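Local atomic coordinates of Methylcobalamin\: coenzyme M methyltransferase (Methanosarcina mazei, PDB entry 4AY7), a protein that catalyses the zinc-dependent transfer of a methyl group from a methylated corrinoid to coenzyme M, a step of methanogenesis. Residues A118-D123 with L185-E190; M219-F224 with N252-D257; K234-V239 with C261-L266; T297-P302 with P329-E334. One frame throughout, in Å; residues are numbered along the deposited sequence. Where two conformers were deposited one is given.

Interaction 1 (A118-D123 with L185-E190)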
loop_
_atom_site.group_PDB
_atom_site.type_symbol
_atom_site.label_atom_id
_atom_site.label_comp_id
_atom_site.label_asym_id
_atom_site.label_seq_id
_atom_site.Cartn_x
_atom_site.Cartn_y
_atom_site.Cartn_z
ATOM N N ALA A 118 21.672 -6.732 14.832
ATOM C CA ALA A 118 20.490 -6.166 14.125
ATOM C C ALA A 118 19.813 -5.161 14.979
ATOM O O ALA A 118 19.509 -5.474 16.143
ATOM C CB ALA A 118 19.513 -7.256 13.772
ATOM N N ALA A 119 19.602 -3.963 14.470
ATOM C CA ALA A 119 18.964 -2.907 15.255
ATOM C C ALA A 119 18.372 -1.929 14.245
ATOM O O ALA A 119 18.705 -1.939 13.092
ATOM C CB ALA A 119 19.991 -2.193 16.152
ATOM N N VAL A 120 17.573 -1.013 14.683
ATOM C CA VAL A 120 17.249 0.059 13.806
ATOM C C VAL A 120 18.367 1.086 13.890
ATOM O O VAL A 120 18.563 1.651 14.942
ATOM C CB VAL A 120 15.952 0.695 14.222
ATOM C CG1 VAL A 120 15.591 1.803 13.248
ATOM C CG2 VAL A 120 14.867 -0.369 14.263
ATOM N N PRO A 121 19.020 1.381 12.784
ATOM C CA PRO A 121 20.080 2.386 12.790
ATOM C C PRO A 121 19.621 3.791 13.201
ATOM O O PRO A 121 18.501 4.177 12.913
ATOM C CB PRO A 121 20.666 2.316 11.355
ATOM C CG PRO A 121 19.712 1.482 10.534
ATOM C CD PRO A 121 18.578 1.045 11.418
ATOM N N ALA A 122 20.454 4.500 13.976
ATOM C CA ALA A 122 20.058 5.751 14.553
ATOM C C ALA A 122 19.773 6.742 13.461
ATOM O O ALA A 122 18.945 7.658 13.634
ATOM C CB ALA A 122 21.112 6.302 15.502
ATOM N N ASP A 123 20.372 6.537 12.299
ATOM C CA ASP A 123 20.183 7.465 11.227
ATOM C C ASP A 123 19.374 6.894 10.058
ATOM O O ASP A 123 19.592 7.291 8.894
ATOM C CB ASP A 123 21.537 7.940 10.728
ATOM C CG ASP A 123 22.358 6.802 10.122
ATOM O OD1 ASP A 123 22.060 5.594 10.377
ATOM O OD2 ASP A 123 23.311 7.092 9.388
ATOM N N LEU A 185 10.488 -9.284 14.005
ATOM C CA LEU A 185 9.231 -8.566 13.945
ATOM C C LEU A 185 9.300 -7.304 14.760
ATOM O O LEU A 185 8.924 -6.265 14.274
ATOM C CB LEU A 185 8.107 -9.461 14.443
ATOM C CG LEU A 185 7.768 -10.584 13.453
ATOM C CD1 LEU A 185 6.846 -11.626 14.098
ATOM C CD2 LEU A 185 7.065 -9.986 12.242
ATOM N N ASP A 186 9.910 -7.336 15.941
ATOM C CA ASP A 186 10.020 -6.140 16.735
ATOM C C ASP A 186 10.904 -5.073 16.138
ATOM O O ASP A 186 10.544 -3.892 16.156
ATOM C CB ASP A 186 10.464 -6.478 18.199
ATOM C CG ASP A 186 9.317 -7.208 19.006
ATOM O OD1 ASP A 186 8.145 -7.227 18.532
ATOM O OD2 ASP A 186 9.626 -7.796 20.062
ATOM N N ILE A 187 12.070 -5.448 15.609
ATOM C CA ILE A 187 12.931 -4.482 14.937
ATOM C C ILE A 187 12.223 -3.935 13.689
ATOM O O ILE A 187 12.230 -2.704 13.466
ATOM C CB ILE A 187 14.258 -5.112 14.489
ATOM C CG1 ILE A 187 15.069 -5.589 15.724
ATOM C CG2 ILE A 187 15.065 -4.136 13.664
ATOM C CD1 ILE A 187 16.067 -6.691 15.437
ATOM N N ALA A 188 11.635 -4.841 12.864
ATOM C CA ALA A 188 10.883 -4.424 11.670
ATOM C C ALA A 188 9.768 -3.449 12.036
ATOM O O ALA A 188 9.620 -2.462 11.325
ATOM C CB ALA A 188 10.282 -5.639 10.909
ATOM N N THR A 189 9.039 -3.661 13.166
ATOM C CA THR A 189 7.902 -2.797 13.495
ATOM C C THR A 189 8.391 -1.419 13.907
ATOM O O THR A 189 7.821 -0.411 13.471
ATOM C CB THR A 189 6.987 -3.453 14.543
ATOM O OG1 THR A 189 6.585 -4.701 13.994
ATOM C CG2 THR A 189 5.738 -2.626 14.928
ATOM N N GLU A 190 9.489 -1.394 14.656
ATOM C CA GLU A 190 10.056 -0.169 15.108
ATOM C C GLU A 190 10.484 0.684 13.897
ATOM O O GLU A 190 10.253 1.874 13.849
ATOM C CB GLU A 190 11.257 -0.490 16.006
ATOM C CG GLU A 190 12.067 0.682 16.512
ATOM C CD GLU A 190 13.248 0.221 17.416
ATOM O OE1 GLU A 190 13.047 -0.729 18.250
ATOM O OE2 GLU A 190 14.382 0.809 17.299
#
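Two flat groups meet methyl carbons where V120, A119 and A118 lie along I187 and E190: the carboxylate of E190 and the peptide group that follows A119. CG2 of V120 approaches the carboxylate from one side of its plane, 3.3 Å from OE2 of E190, while the two side chains cross obliquely. The peptide carbon C of A119 has CG2 of I187 4.0 Å above it, nearly perpendicular to the plane of that group. CD1 of I187 stands 3.7 Å from the carbonyl O of A118 and 3.9 Å from its CB, so the isoleucine spans three successive residues, A118 to V120. Its CG1 is turned anti to the carbonyl carbon (chi1 -63°), which sends CD1 to A118 and leaves CG2 beside V120, 3.8 Å from CG2 of that valine. The setting is the outer surface of a TIM barrel of the uroporphyrinogen decarboxylase family, where a loop between strand 105-108 and helix 130-144 is laid over the outer side of helix 178-202. M91 touches I187 and P121, and V120 reaches A191 and I194, one and two turns beyond I187. The helix turns T189 and L185 instead to helix 221-238, and D186 makes a salt bridge there with R231. Within the turn, OG1 of T189 donates to O of L185 at 2.8 Å, from above the carbonyl plane, joining the backbone N of T189 on the same acceptor.

Interaction 2 (M219-F224 with N252-D257)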
loop_
_atom_site.group_PDB
_atom_site.type_symbol
_atom_site.label_atom_id
_atom_site.label_comp_id
_atom_site.label_asym_id
_atom_site.label_seq_id
_atom_site.Cartn_x
_atom_site.Cartn_y
_atom_site.Cartn_z
ATOM N N MET A 219 1.966 -17.260 5.257
ATOM C CA MET A 219 1.984 -17.577 6.714
ATOM C C MET A 219 0.602 -18.086 7.152
ATOM O O MET A 219 -0.400 -17.497 6.773
ATOM C CB MET A 219 2.334 -16.315 7.531
ATOM C CG MET A 219 3.725 -15.770 7.308
ATOM S SD MET A 219 5.055 -16.769 8.039
ATOM C CE MET A 219 4.562 -16.767 9.787
ATOM N N SER A 220 0.563 -19.143 7.959
ATOM C CA SER A 220 -0.644 -19.665 8.502
ATOM C C SER A 220 -1.448 -18.595 9.247
ATOM O O SER A 220 -0.854 -17.783 9.980
ATOM C CB SER A 220 -0.356 -20.795 9.496
ATOM O OG SER A 220 0.182 -20.310 10.726
ATOM N N PRO A 221 -2.781 -18.668 9.154
ATOM C CA PRO A 221 -3.674 -17.822 9.925
ATOM C C PRO A 221 -3.424 -17.911 11.421
ATOM O O PRO A 221 -3.456 -16.899 12.132
ATOM C CB PRO A 221 -5.079 -18.352 9.560
ATOM C CG PRO A 221 -4.867 -18.941 8.153
ATOM C CD PRO A 221 -3.488 -19.500 8.164
ATOM N N ASP A 222 -3.177 -19.119 11.906
ATOM C CA ASP A 222 -2.784 -19.284 13.287
ATOM C C ASP A 222 -1.530 -18.452 13.625
ATOM O O ASP A 222 -1.488 -17.870 14.749
ATOM C CB ASP A 222 -2.462 -20.748 13.601
ATOM C CG ASP A 222 -3.707 -21.552 13.904
ATOM O OD1 ASP A 222 -4.817 -20.983 13.958
ATOM O OD2 ASP A 222 -3.560 -22.763 14.170
ATOM N N SER A 223 -0.547 -18.387 12.706
ATOM C CA SER A 223 0.631 -17.561 12.907
ATOM C C SER A 223 0.362 -16.088 12.838
ATOM O O SER A 223 1.017 -15.277 13.568
ATOM C CB SER A 223 1.715 -17.894 11.901
ATOM O OG SER A 223 2.295 -19.102 12.346
ATOM N N PHE A 224 -0.610 -15.710 11.974
ATOM C CA PHE A 224 -1.025 -14.333 11.940
ATOM C C PHE A 224 -1.533 -13.914 13.334
ATOM O O PHE A 224 -1.207 -12.822 13.830
ATOM C CB PHE A 224 -2.126 -14.138 10.885
ATOM C CG PHE A 224 -2.554 -12.726 10.739
ATOM C CD1 PHE A 224 -3.559 -12.207 11.565
ATOM C CD2 PHE A 224 -1.952 -11.881 9.758
ATOM C CE1 PHE A 224 -3.908 -10.887 11.435
ATOM C CE2 PHE A 224 -2.293 -10.556 9.654
ATOM C CZ PHE A 224 -3.332 -10.068 10.451
ATOM N N ASN A 252 -9.426 -14.260 3.272
ATOM C CA ASN A 252 -10.629 -14.499 4.085
ATOM C C ASN A 252 -10.382 -15.157 5.459
ATOM O O ASN A 252 -11.075 -14.817 6.437
ATOM C CB ASN A 252 -11.693 -15.276 3.343
ATOM C CG ASN A 252 -12.447 -14.403 2.355
ATOM O OD1 ASN A 252 -12.596 -13.218 2.571
ATOM N ND2 ASN A 252 -12.775 -14.955 1.225
ATOM N N PRO A 253 -9.382 -16.067 5.554
ATOM C CA PRO A 253 -9.206 -16.760 6.865
ATOM C C PRO A 253 -8.629 -15.877 7.968
ATOM O O PRO A 253 -8.722 -16.235 9.134
ATOM C CB PRO A 253 -8.296 -17.925 6.541
ATOM C CG PRO A 253 -8.376 -18.096 5.032
ATOM C CD PRO A 253 -8.707 -16.768 4.441
ATOM N N ILE A 254 -8.242 -14.661 7.611
ATOM C CA ILE A 254 -7.765 -13.676 8.536
ATOM C C ILE A 254 -8.387 -12.322 8.405
ATOM O O ILE A 254 -8.017 -11.423 9.150
ATOM C CB ILE A 254 -6.193 -13.449 8.385
ATOM C CG1 ILE A 254 -5.772 -12.877 7.000
ATOM C CG2 ILE A 254 -5.419 -14.719 8.776
ATOM C CD1 ILE A 254 -4.328 -12.356 6.963
ATOM N N LEU A 255 -9.334 -12.164 7.474
ATOM C CA LEU A 255 -10.014 -10.891 7.271
ATOM C C LEU A 255 -10.566 -10.310 8.558
ATOM O O LEU A 255 -10.383 -9.135 8.809
ATOM C CB LEU A 255 -11.114 -11.038 6.213
ATOM C CG LEU A 255 -11.692 -9.736 5.698
ATOM C CD1 LEU A 255 -10.565 -8.803 5.202
ATOM C CD2 LEU A 255 -12.705 -10.042 4.574
ATOM N N SER A 256 -11.260 -11.117 9.358
ATOM C CA SER A 256 -11.828 -10.630 10.633
ATOM C C SER A 256 -10.723 -10.203 11.636
ATOM O O SER A 256 -10.832 -9.178 12.267
ATOM C CB SER A 256 -12.784 -11.684 11.256
ATOM O OG SER A 256 -13.425 -11.152 12.385
ATOM N N ASP A 257 -9.591 -10.888 11.596
ATOM C CA ASP A 257 -8.403 -10.556 12.421
ATOM C C ASP A 257 -7.755 -9.282 11.910
ATOM O O ASP A 257 -7.369 -8.460 12.718
ATOM C CB ASP A 257 -7.417 -11.700 12.422
ATOM C CG ASP A 257 -8.000 -12.975 12.964
ATOM O OD1 ASP A 257 -8.355 -12.934 14.142
ATOM O OD2 ASP A 257 -8.105 -14.003 12.224
#
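P221 faces P253 and I254 from the first turn of helix 221-238, one of the outer helices of the TIM barrel, and helix 252-259 is its neighbour beyond strand 242-246. Just before it, S220 is the N-cap: its OG accepts from N of S223 at 2.9 Å, with an N-H...O angle of 146°, which ties up an amide at the open end of the helix. P221 then offers two ring carbons, CG meeting CB of P253 at 3.9 Å and CB meeting CG2 of I254 at 3.7 Å. The carboxylate of D222 pairs with R225. F224 completes the turn, with CG anti to the backbone N (chi1 -177°), which carries the ring across to I254. The methyl CD1 of I254 lies over one face of this ring in a CH-pi contact, 4.0 Å from the centroid and displaced toward the rim. CG2 of I254 reaches P221 and the root of F224, CD1 the ring face. An alanine in place of F224 would probably open a gap under CD1 of I254 and leave C261 and L232 without the ring they touch. I254 itself lies about 12 Å, side chain to metal, from the zinc ion. Beyond CD1 of I254, on the same side of the ring plane, CB of D257 comes obliquely to 3.7 Å from CE1 of F224, and OD2 of D257 turns to NH1 of R225 in a salt bridge.

Interaction 3 (K234-V239 with C261-L266)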
loop_
_atom_site.group_PDB
_atom_site.type_symbol
_atom_site.label_atom_id
_atom_site.label_comp_id
_atom_site.label_asym_id
_atom_site.label_seq_id
_atom_site.Cartn_x
_atom_site.Cartn_y
_atom_site.Cartn_z
ATOM N N LYS A 234 0.451 -2.565 16.754
ATOM C CA LYS A 234 1.394 -1.579 17.278
ATOM C C LYS A 234 1.700 -0.537 16.234
ATOM O O LYS A 234 1.828 0.669 16.543
ATOM C CB LYS A 234 2.662 -2.232 17.742
ATOM C CG LYS A 234 3.631 -1.289 18.418
ATOM C CD LYS A 234 4.896 -2.070 18.747
ATOM C CE LYS A 234 5.882 -1.260 19.585
ATOM N NZ LYS A 234 5.134 -0.614 20.714
ATOM N N PHE A 235 1.859 -0.987 14.973
ATOM C CA PHE A 235 2.060 -0.015 13.909
ATOM C C PHE A 235 0.926 1.000 13.805
ATOM O O PHE A 235 1.158 2.235 13.776
ATOM C CB PHE A 235 2.181 -0.769 12.571
ATOM C CG PHE A 235 2.402 0.125 11.396
ATOM C CD1 PHE A 235 1.352 0.629 10.698
ATOM C CD2 PHE A 235 3.719 0.435 10.984
ATOM C CE1 PHE A 235 1.546 1.441 9.584
ATOM C CE2 PHE A 235 3.933 1.265 9.902
ATOM C CZ PHE A 235 2.824 1.786 9.204
ATOM N N ALA A 236 -0.308 0.492 13.713
ATOM C CA ALA A 236 -1.488 1.349 13.466
ATOM C C ALA A 236 -1.634 2.283 14.625
ATOM O O ALA A 236 -1.892 3.473 14.443
ATOM C CB ALA A 236 -2.743 0.540 13.330
ATOM N N SER A 237 -1.348 1.784 15.825
ATOM C CA SER A 237 -1.504 2.679 16.977
ATOM C C SER A 237 -0.426 3.746 17.127
ATOM O O SER A 237 -0.625 4.742 17.816
ATOM C CB SER A 237 -1.725 1.875 18.249
ATOM O OG SER A 237 -0.505 1.292 18.650
ATOM N N SER A 238 0.755 3.503 16.571
ATOM C CA SER A 238 1.890 4.396 16.764
ATOM C C SER A 238 2.110 5.419 15.647
ATOM O O SER A 238 2.943 6.337 15.770
ATOM C CB SER A 238 3.126 3.534 16.890
ATOM O OG SER A 238 2.980 2.518 17.911
ATOM N N VAL A 239 1.474 5.171 14.518
ATOM C CA VAL A 239 1.586 6.017 13.329
ATOM C C VAL A 239 0.558 7.143 13.392
ATOM O O VAL A 239 -0.651 6.904 13.589
ATOM C CB VAL A 239 1.412 5.175 12.071
ATOM C CG1 VAL A 239 1.346 6.044 10.809
ATOM C CG2 VAL A 239 2.611 4.244 11.948
ATOM N N CYS A 261 -6.962 -4.931 13.755
ATOM C CA CYS A 261 -5.558 -4.467 13.889
ATOM C C CYS A 261 -5.455 -2.960 14.066
ATOM O O CYS A 261 -4.357 -2.446 14.231
ATOM C CB CYS A 261 -4.682 -4.903 12.757
ATOM S SG CYS A 261 -4.390 -6.684 12.596
ATOM N N GLY A 262 -6.581 -2.254 14.001
ATOM C CA GLY A 262 -6.540 -0.821 14.240
ATOM C C GLY A 262 -6.299 0.109 13.084
ATOM O O GLY A 262 -6.168 1.311 13.279
ATOM N N PHE A 263 -6.332 -0.430 11.881
ATOM C CA PHE A 263 -6.252 0.380 10.677
ATOM C C PHE A 263 -7.619 0.898 10.327
ATOM O O PHE A 263 -8.571 0.158 10.444
ATOM C CB PHE A 263 -5.742 -0.488 9.524
ATOM C CG PHE A 263 -4.308 -0.893 9.685
ATOM C CD1 PHE A 263 -4.000 -2.016 10.466
ATOM C CD2 PHE A 263 -3.280 -0.206 9.030
ATOM C CE1 PHE A 263 -2.675 -2.413 10.645
ATOM C CE2 PHE A 263 -1.968 -0.600 9.196
ATOM C CZ PHE A 263 -1.652 -1.702 10.011
ATOM N N GLU A 264 -7.715 2.141 9.896
ATOM C CA GLU A 264 -8.988 2.643 9.402
ATOM C C GLU A 264 -9.534 1.815 8.265
ATOM O O GLU A 264 -10.732 1.546 8.224
ATOM C CB GLU A 264 -8.854 4.070 8.933
ATOM C CG GLU A 264 -8.918 5.059 10.066
ATOM C CD GLU A 264 -7.702 5.207 10.891
ATOM O OE1 GLU A 264 -6.676 4.620 10.512
ATOM O OE2 GLU A 264 -7.801 5.910 11.966
ATOM N N GLY A 265 -8.710 1.587 7.287
ATOM C CA GLY A 265 -9.127 0.860 6.110
ATOM C C GLY A 265 -8.360 -0.408 5.894
ATOM O O GLY A 265 -7.134 -0.515 6.226
ATOM N N LEU A 266 -9.067 -1.350 5.294
ATOM C CA LEU A 266 -8.512 -2.527 4.737
ATOM C C LEU A 266 -8.636 -2.599 3.199
ATOM O O LEU A 266 -9.674 -2.428 2.613
ATOM C CB LEU A 266 -9.114 -3.779 5.368
ATOM C CG LEU A 266 -9.081 -3.860 6.856
ATOM C CD1 LEU A 266 -9.820 -5.119 7.252
ATOM C CD2 LEU A 266 -7.647 -3.890 7.380
#
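The C-terminal end of helix 221-238 rests on the loop that leads into strand 265-267, with A236 and F235 meeting C261, G262 and F263. A236 is the point of closest backbone approach. Its CB faces two successive carbonyl oxygens, O of C261 and O of G262, each at 3.5 Å. The same methyl sits over the centre of the F263 ring, 4.0 Å from the centroid and only 9° off the ring normal, a CH-pi contact. At the edge of that ring, in its plane, lies CB of C261. In the TIM barrel this helix links strands 206-210 and 242-246, a beta-alpha-beta crossover, and F263 fills the space between it and the sheet, touching L245 and T243 of one strand and I209 of the other. G262 suits the tight spot twice over: its phi of 89° would press a CB against the preceding carbonyl, and that CB would come 3.5 Å from CB of A236. F235 and F263 cross at about a right angle, and CE2 of F263 lies 3.8 Å from CD1 of F235. With CG anti to the backbone N (chi1 -180°), F235 sends its ring inward toward A196 and S192 of helix 178-202. CG2 of V239 covers one face of the F235 ring, over its centre. Near the helix end, OG of S238 donates to O of K234 at 2.6 Å.

Interaction 4 (T297-P302 with P329-E334)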
loop_
_atom_site.group_PDB
_atom_site.type_symbol
_atom_site.label_atom_id
_atom_site.label_comp_id
_atom_site.label_asym_id
_atom_site.label_seq_id
_atom_site.Cartn_x
_atom_site.Cartn_y
_atom_site.Cartn_z
ATOM N N THR A 297 -8.873 -7.385 -14.679
ATOM C CA THR A 297 -9.849 -6.450 -15.145
ATOM C C THR A 297 -9.223 -5.143 -15.548
ATOM O O THR A 297 -9.399 -4.651 -16.686
ATOM C CB THR A 297 -10.959 -6.253 -14.078
ATOM O OG1 THR A 297 -11.545 -7.531 -13.743
ATOM C CG2 THR A 297 -11.978 -5.233 -14.508
ATOM N N LEU A 298 -8.458 -4.582 -14.642
ATOM C CA LEU A 298 -7.953 -3.261 -14.925
ATOM C C LEU A 298 -6.887 -3.311 -16.061
ATOM O O LEU A 298 -6.841 -2.413 -16.907
ATOM C CB LEU A 298 -7.476 -2.707 -13.589
ATOM C CG LEU A 298 -7.461 -1.231 -13.246
ATOM C CD1 LEU A 298 -8.702 -0.421 -13.482
ATOM C CD2 LEU A 298 -7.058 -1.213 -11.757
ATOM N N LEU A 299 -6.051 -4.347 -16.072
ATOM C CA LEU A 299 -4.948 -4.457 -17.008
ATOM C C LEU A 299 -5.531 -4.752 -18.392
ATOM O O LEU A 299 -5.255 -3.999 -19.283
ATOM C CB LEU A 299 -3.914 -5.503 -16.543
ATOM C CG LEU A 299 -2.920 -6.119 -17.537
ATOM C CD1 LEU A 299 -2.093 -4.997 -18.214
ATOM C CD2 LEU A 299 -2.054 -7.172 -16.850
ATOM N N PRO A 300 -6.382 -5.811 -18.535
ATOM C CA PRO A 300 -6.861 -6.128 -19.872
ATOM C C PRO A 300 -8.029 -5.316 -20.347
ATOM O O PRO A 300 -8.290 -5.265 -21.534
ATOM C CB PRO A 300 -7.199 -7.636 -19.802
ATOM C CG PRO A 300 -7.375 -7.957 -18.387
ATOM C CD PRO A 300 -6.581 -6.935 -17.594
ATOM N N GLY A 301 -8.743 -4.653 -19.439
ATOM C CA GLY A 301 -10.041 -4.134 -19.763
ATOM C C GLY A 301 -10.964 -5.279 -20.221
ATOM O O GLY A 301 -10.769 -6.434 -19.794
ATOM N N PRO A 302 -11.970 -4.961 -21.045
ATOM C CA PRO A 302 -12.200 -3.618 -21.602
ATOM C C PRO A 302 -12.832 -2.628 -20.629
ATOM O O PRO A 302 -13.107 -2.971 -19.428
ATOM C CB PRO A 302 -13.171 -3.884 -22.732
ATOM C CG PRO A 302 -13.940 -5.019 -22.226
ATOM C CD PRO A 302 -12.958 -5.913 -21.565
ATOM N N PRO A 329 1.891 -2.461 -14.475
ATOM C CA PRO A 329 2.561 -1.404 -15.211
ATOM C C PRO A 329 2.068 -1.232 -16.655
ATOM O O PRO A 329 2.072 -0.105 -17.155
ATOM C CB PRO A 329 4.015 -1.820 -15.171
ATOM C CG PRO A 329 4.161 -2.614 -13.913
ATOM C CD PRO A 329 2.835 -3.276 -13.668
ATOM N N MET A 330 1.636 -2.292 -17.321
ATOM C CA MET A 330 1.119 -2.155 -18.683
ATOM C C MET A 330 -0.361 -1.809 -18.777
ATOM O O MET A 330 -0.927 -1.812 -19.885
ATOM C CB MET A 330 1.403 -3.407 -19.514
ATOM C CG MET A 330 2.881 -3.584 -19.758
ATOM S SD MET A 330 3.636 -2.263 -20.757
ATOM C CE MET A 330 2.964 -2.369 -22.413
ATOM N N THR A 331 -0.986 -1.437 -17.651
ATOM C CA THR A 331 -2.343 -0.949 -17.687
ATOM C C THR A 331 -2.508 0.347 -18.538
ATOM O O THR A 331 -1.849 1.360 -18.274
ATOM C CB THR A 331 -2.845 -0.710 -16.258
ATOM O OG1 THR A 331 -2.729 -1.948 -15.553
ATOM C CG2 THR A 331 -4.289 -0.262 -16.243
ATOM N N PRO A 332 -3.371 0.311 -19.522
ATOM C CA PRO A 332 -3.641 1.575 -20.248
ATOM C C PRO A 332 -4.267 2.645 -19.396
ATOM O O PRO A 332 -5.119 2.347 -18.495
ATOM C CB PRO A 332 -4.551 1.177 -21.376
ATOM C CG PRO A 332 -4.539 -0.319 -21.436
ATOM C CD PRO A 332 -4.086 -0.834 -20.101
ATOM N N LEU A 333 -3.865 3.885 -19.645
ATOM C CA LEU A 333 -4.459 5.049 -18.994
ATOM C C LEU A 333 -6.018 5.023 -19.027
ATOM O O LEU A 333 -6.683 5.314 -18.003
ATOM C CB LEU A 333 -3.926 6.344 -19.612
ATOM C CG LEU A 333 -4.456 7.670 -19.052
ATOM C CD1 LEU A 333 -4.085 7.710 -17.587
ATOM C CD2 LEU A 333 -3.871 8.890 -19.780
ATOM N N GLU A 334 -6.591 4.708 -20.168
ATOM C CA GLU A 334 -8.028 4.774 -20.316
ATOM C C GLU A 334 -8.681 3.765 -19.338
ATOM O O GLU A 334 -9.829 3.921 -18.953
ATOM C CB GLU A 334 -8.460 4.490 -21.767
ATOM C CG GLU A 334 -8.030 3.111 -22.274
ATOM C CD GLU A 334 -8.809 2.581 -23.489
ATOM O OE1 GLU A 334 -9.163 3.377 -24.381
ATOM O OE2 GLU A 334 -9.069 1.339 -23.514
#
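L299 leads the contact with the 329-334 loop. Its CB lies 3.9 Å from OG1 of T331, and the chain runs out to CD1, which reaches the peptide between M330 and T331, 3.7 Å from C of M330. A chi1 of 160°, CG roughly anti to the backbone N, is what carries CD1 over to M330. T331 answers with its other branch: CG2 lies 3.4 Å from O of L298, an oxygen that accepts a hydrogen bond from ND2 of N335. OG1 of T331 goes back to O of A328, so the threonine splits its polar and apolar tips. An alanine in T331's place would probably leave O of A328 without this donor and open a gap beside the L298 carbonyl. CD of P332, the N-cap of helix 333-346, sits 3.5 Å from O of L299. The two segments are mostly loop, leading into helices 303-315 and 333-346, the last two of the TIM barrel, and T331 lies about 7 Å, side chain to side chain, from Q38, which binds coenzyme M. Carbon atoms face carbonyl oxygens with no hydrogen bond between the segments, and OG1 of T331 and O of L298 are satisfied by partners beside them.

In the fold
The four contacts sample one TIM barrel from surface to core. Interaction 1 lies on the surface and interaction 3 is buried; interactions 2 and 4 are partly buried. Interactions 2 and 3 both use helix 221-238, at its two ends, and touch through F224 and C261. Interaction 1 meets interaction 3 where T189 packs on K234, whereas interaction 4 stands on the far side of the chain's centre from both, about 26 Å and 15 Å away between nearest atoms. None has a hydrogen bond between its segments. Aromatic faces receive methyls in interactions 2 and 3, the latter also against carbonyl oxygens; in 1 and 4, without aromatic rings, methyls meet a carboxylate and peptide groups.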